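Local coordinates for UPF0237 protein SP_0238 (Streptococcus pneumoniae, PDB 1ZPV) that is of unknown function but folds as a homodimeric ACT domain, a module that in many relatives binds small regulatory ligands such as amino acids, at residues C[6-11]-C[49-54]; C[57-62]-C[79-84]. All blocks are in the same frame, centred on the assembly; numbering follows the deposited sequence.

Contact 1: residues C[6-11]-C[49-54]; sequences AIITVV and AVVSSD
Ala6 to Ile8 pair with Val51 to Ala49 as antiparallel strands, in which two hydrogen-bonded pairs (Ala6 with Val51, Ile8 with Ala49) flank one non-hydrogen-bonded pair. In Ala6 and Val51 each N donates to the other residue's O, both bonds 2.9 Å. Ile8 and Ala49 do the same; the bond from Ile8 N to Ala49 O is short at 2.7 Å and almost straight (177°). Between them, at Ile7 and Val50, Val50 CA lies 3.3 Å from Ala6 O in a CA-H...O contact, with a matching one from Ile7 CA to Ala49 O.

Apolar contacts split between the two faces. Ile7 CG1 runs alongside Val50 CG2 at 4.0 Å, the two side chains pointing the same way. On the other face Ile8 and Val51 cross at about a right angle: the extended Ile8 chain (chi2 -180°) lays CD1 against both methyls of Val51, 3.8 Å from CG1 and 3.8 Å from CG2, and Val51 CG2 also touches Ala6 CB at 3.9 Å.

These are the two central strands of the sheet. Ile26 of helix 18-28 covers Ile8 and Val51, strand 75-81 flanks strand 4-12, and Val11 and Leu41 of the second subunit pack on Ile7 and Val50.

Contact 2: residues C[57-62]-C[79-84]; sequences QDFTYL and IQSAAI
The first turn of helix 59-72 faces the end of strand 75-81, with Phe59 CA 7.3 Å from Ser81 CA and Leu62 CA 7.6 Å from Ile79 CA, a spacing bridged by side chains. The main meeting is a CH-pi contact: Ser81 CB sits over one face of the Phe59 ring, 3.6 Å from its centroid and 17° off the ring normal. It is displaced toward the rim, closest to CZ. Ile79 approaches the same ring differently, its CG1 lying at the edge, near the ring plane, 4.1 Å from Phe59 CE1. The aromatic ring is thus touched on a face and at its edge by alternate residues of one strand. With chi1 -78°, Phe59 CG stands beside its own backbone N and opposite the carbonyl carbon, which carries the ring out toward the strand.

One turn further on, Leu62 adds a looser apolar contact, its CB 4.4 Å from Ile79 CD1.

Local bonds shape the start of the helix and the end of the strand. Asp58 is the N-cap of the helix: Thr60 N donates to Asp58 OD1 from above the carboxylate plane. At the end of the strand Ser81 begins an ST turn, in which OG, anti to the backbone N (chi1 177°), accepts from Ala83 N at 3.2 Å. The same hydroxyl oxygen still lies near the ring, close to Phe59 CE2 and CZ.

This is helix-on-sheet packing of the ferredoxin-like ACT fold. Ala6 of the adjoining strand 4-12 touches both Phe59 and Ile79, Met4 of that strand meets Leu62, and Arg63 and Phe66 extend the helix contact along Ile79.

Contact 1 pairs the two inner strands of the sheet, and contact 2 sets helix 59-72 against strand 75-81, the outermost strand on that side within the chain; their centres lie 9 Å apart. Ala6 joins them: its CB is 3.6 Å from Phe59 CE1 and 3.7 Å from Ile79 CG1, so the small side chain of contact 1 becomes part of the floor beneath the helix. Strands 4-12 and 75-81 are also stitched directly, Ile7 N lying 2.9 Å from Gln80 O in a probable hydrogen bond. A bound potassium ion is about 8 Å from the side chain of Gln80 and about 11 Å from that of Ile7. Both contacts also reach the second subunit.

Contact 1: residues C[6-11]-C[49-54]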
# COMPACT_ATOMS: atom_id res chain seq x y z
N ALA C 6 13.28 6.13 -12.77
CA ALA C 6 12.12 6.69 -12.09
C ALA C 6 11.10 5.63 -11.72
O ALA C 6 11.06 4.56 -12.31
CB ALA C 6 11.43 7.76 -12.97
N ILE C 7 10.22 5.98 -10.79
CA ILE C 7 9.12 5.10 -10.41
C ILE C 7 7.83 5.84 -10.74
O ILE C 7 7.65 6.97 -10.32
CB ILE C 7 9.17 4.74 -8.89
CG1 ILE C 7 10.51 4.04 -8.54
CG2 ILE C 7 8.01 3.82 -8.54
CD1 ILE C 7 11.65 5.00 -8.20
N ILE C 8 6.97 5.20 -11.53
CA ILE C 8 5.71 5.78 -11.95
C ILE C 8 4.59 5.06 -11.23
O ILE C 8 4.55 3.81 -11.16
CB ILE C 8 5.50 5.64 -13.48
CG1 ILE C 8 6.61 6.37 -14.25
CG2 ILE C 8 4.05 6.07 -13.92
CD1 ILE C 8 6.48 6.27 -15.85
N THR C 9 3.66 5.83 -10.71
CA THR C 9 2.55 5.20 -10.02
C THR C 9 1.26 5.75 -10.60
O THR C 9 1.15 6.94 -10.96
CB THR C 9 2.65 5.38 -8.48
OG1 THR C 9 2.70 6.76 -8.18
CG2 THR C 9 3.93 4.78 -7.95
N VAL C 10 0.28 4.87 -10.71
CA VAL C 10 -0.98 5.20 -11.35
C VAL C 10 -2.15 4.72 -10.49
O VAL C 10 -2.12 3.60 -9.96
CB VAL C 10 -1.09 4.49 -12.76
CG1 VAL C 10 -2.43 4.80 -13.40
CG2 VAL C 10 0.11 4.86 -13.67
N VAL C 11 -3.16 5.59 -10.35
CA VAL C 11 -4.37 5.31 -9.59
C VAL C 11 -5.56 5.82 -10.38
O VAL C 11 -5.56 6.98 -10.85
CB VAL C 11 -4.44 6.04 -8.21
CG1 VAL C 11 -5.74 5.60 -7.43
CG2 VAL C 11 -3.22 5.77 -7.40
N ALA C 49 5.37 1.22 -12.18
CA ALA C 49 6.39 0.86 -13.16
C ALA C 49 7.69 1.57 -12.82
O ALA C 49 7.70 2.72 -12.38
CB ALA C 49 5.98 1.21 -14.59
N VAL C 50 8.78 0.86 -13.03
CA VAL C 50 10.10 1.43 -12.89
C VAL C 50 10.59 1.56 -14.31
O VAL C 50 10.59 0.57 -15.06
CB VAL C 50 11.06 0.56 -12.04
CG1 VAL C 50 12.56 1.02 -12.20
CG2 VAL C 50 10.68 0.61 -10.56
N VAL C 51 10.99 2.78 -14.66
CA VAL C 51 11.35 3.12 -16.02
C VAL C 51 12.77 3.72 -16.00
O VAL C 51 13.26 4.17 -14.94
CB VAL C 51 10.29 4.11 -16.63
CG1 VAL C 51 8.86 3.40 -16.69
CG2 VAL C 51 10.23 5.44 -15.82
N SER C 52 13.44 3.67 -17.13
CA SER C 52 14.79 4.24 -17.25
C SER C 52 15.09 4.69 -18.67
O SER C 52 14.37 4.32 -19.64
CB SER C 52 15.84 3.21 -16.79
OG SER C 52 15.85 2.10 -17.68
N SER C 53 16.12 5.51 -18.78
CA SER C 53 16.64 5.94 -20.07
C SER C 53 18.16 6.01 -19.97
O SER C 53 18.70 6.26 -18.90
CB SER C 53 16.12 7.34 -20.40
OG SER C 53 16.58 7.77 -21.69
N ASP C 54 18.84 5.83 -21.10
CA ASP C 54 20.29 6.08 -21.15
C ASP C 54 20.64 7.56 -21.34
O ASP C 54 21.82 7.91 -21.34
CB ASP C 54 21.01 5.15 -22.14
CG ASP C 54 20.77 5.51 -23.60
OD1 ASP C 54 20.02 6.46 -23.90
OD2 ASP C 54 21.36 4.82 -24.47

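Contact 2: residues C[57-62]-C[79-84]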
# COMPACT_ATOMS: atom_id res chain seq x y z
N GLN C 57 16.90 13.04 -18.44
CA GLN C 57 15.56 13.53 -18.76
C GLN C 57 15.27 14.78 -17.94
O GLN C 57 16.06 15.16 -17.04
CB GLN C 57 14.49 12.44 -18.50
CG GLN C 57 14.69 11.15 -19.30
CD GLN C 57 14.54 11.38 -20.78
OE1 GLN C 57 13.64 12.12 -21.19
NE2 GLN C 57 15.43 10.80 -21.59
N ASP C 58 14.15 15.43 -18.25
CA ASP C 58 13.76 16.62 -17.55
C ASP C 58 12.51 16.25 -16.76
O ASP C 58 11.45 16.14 -17.33
CB ASP C 58 13.46 17.74 -18.56
CG ASP C 58 12.93 18.99 -17.92
OD1 ASP C 58 13.04 19.12 -16.68
OD2 ASP C 58 12.37 19.84 -18.64
N PHE C 59 12.66 16.03 -15.44
CA PHE C 59 11.50 15.63 -14.63
C PHE C 59 10.44 16.72 -14.52
O PHE C 59 9.30 16.41 -14.21
CB PHE C 59 11.93 15.13 -13.23
CG PHE C 59 12.44 13.73 -13.26
CD1 PHE C 59 11.58 12.65 -13.09
CD2 PHE C 59 13.77 13.48 -13.57
CE1 PHE C 59 12.06 11.33 -13.19
CE2 PHE C 59 14.28 12.19 -13.68
CZ PHE C 59 13.43 11.11 -13.48
N THR C 60 10.81 17.99 -14.75
CA THR C 60 9.80 19.04 -14.73
C THR C 60 8.81 18.77 -15.85
O THR C 60 7.61 18.76 -15.62
CB THR C 60 10.41 20.41 -14.89
OG1 THR C 60 11.45 20.54 -13.90
CG2 THR C 60 9.36 21.51 -14.72
N TYR C 61 9.34 18.53 -17.04
CA TYR C 61 8.52 18.19 -18.20
C TYR C 61 7.77 16.87 -18.01
O TYR C 61 6.54 16.81 -18.25
CB TYR C 61 9.38 18.14 -19.48
CG TYR C 61 8.62 17.62 -20.66
CD1 TYR C 61 7.50 18.31 -21.17
CD2 TYR C 61 8.98 16.43 -21.26
CE1 TYR C 61 6.78 17.81 -22.28
CE2 TYR C 61 8.25 15.92 -22.32
CZ TYR C 61 7.18 16.62 -22.83
OH TYR C 61 6.51 16.06 -23.90
N LEU C 62 8.47 15.83 -17.56
CA LEU C 62 7.83 14.49 -17.41
C LEU C 62 6.66 14.46 -16.42
O LEU C 62 5.62 13.77 -16.66
CB LEU C 62 8.84 13.40 -17.05
CG LEU C 62 9.95 13.13 -18.09
CD1 LEU C 62 11.02 12.21 -17.49
CD2 LEU C 62 9.41 12.57 -19.43
N ILE C 79 5.20 10.62 -11.03
CA ILE C 79 6.54 10.10 -11.36
C ILE C 79 7.57 10.66 -10.37
O ILE C 79 7.52 11.86 -10.03
CB ILE C 79 6.94 10.34 -12.86
CG1 ILE C 79 8.32 9.74 -13.19
CG2 ILE C 79 6.78 11.83 -13.26
CD1 ILE C 79 8.64 9.72 -14.70
N GLN C 80 8.48 9.80 -9.91
CA GLN C 80 9.48 10.17 -8.92
C GLN C 80 10.84 9.72 -9.45
O GLN C 80 11.00 8.53 -9.73
CB GLN C 80 9.14 9.44 -7.61
CG GLN C 80 10.16 9.59 -6.50
CD GLN C 80 10.29 11.03 -6.03
OE1 GLN C 80 9.37 11.59 -5.44
NE2 GLN C 80 11.45 11.63 -6.32
N SER C 81 11.81 10.63 -9.57
CA SER C 81 13.17 10.24 -9.93
C SER C 81 13.70 9.33 -8.82
O SER C 81 13.54 9.64 -7.62
CB SER C 81 14.09 11.47 -10.05
OG SER C 81 15.40 11.04 -10.32
N ALA C 82 14.40 8.28 -9.22
CA ALA C 82 15.08 7.36 -8.29
C ALA C 82 16.28 8.02 -7.58
O ALA C 82 16.73 7.54 -6.53
CB ALA C 82 15.55 6.12 -9.04
N ALA C 83 16.78 9.13 -8.13
CA ALA C 83 17.93 9.85 -7.56
C ALA C 83 17.73 10.20 -6.09
O ALA C 83 18.70 10.27 -5.31
CB ALA C 83 18.26 11.12 -8.37
N ILE C 84 16.48 10.46 -5.72
CA ILE C 84 16.18 10.83 -4.35
C ILE C 84 16.56 9.74 -3.32
O ILE C 84 17.01 10.07 -2.20
CB ILE C 84 14.68 11.25 -4.22
CG1 ILE C 84 14.41 12.48 -5.09
CG2 ILE C 84 14.31 11.53 -2.77
CD1 ILE C 84 15.44 13.61 -4.94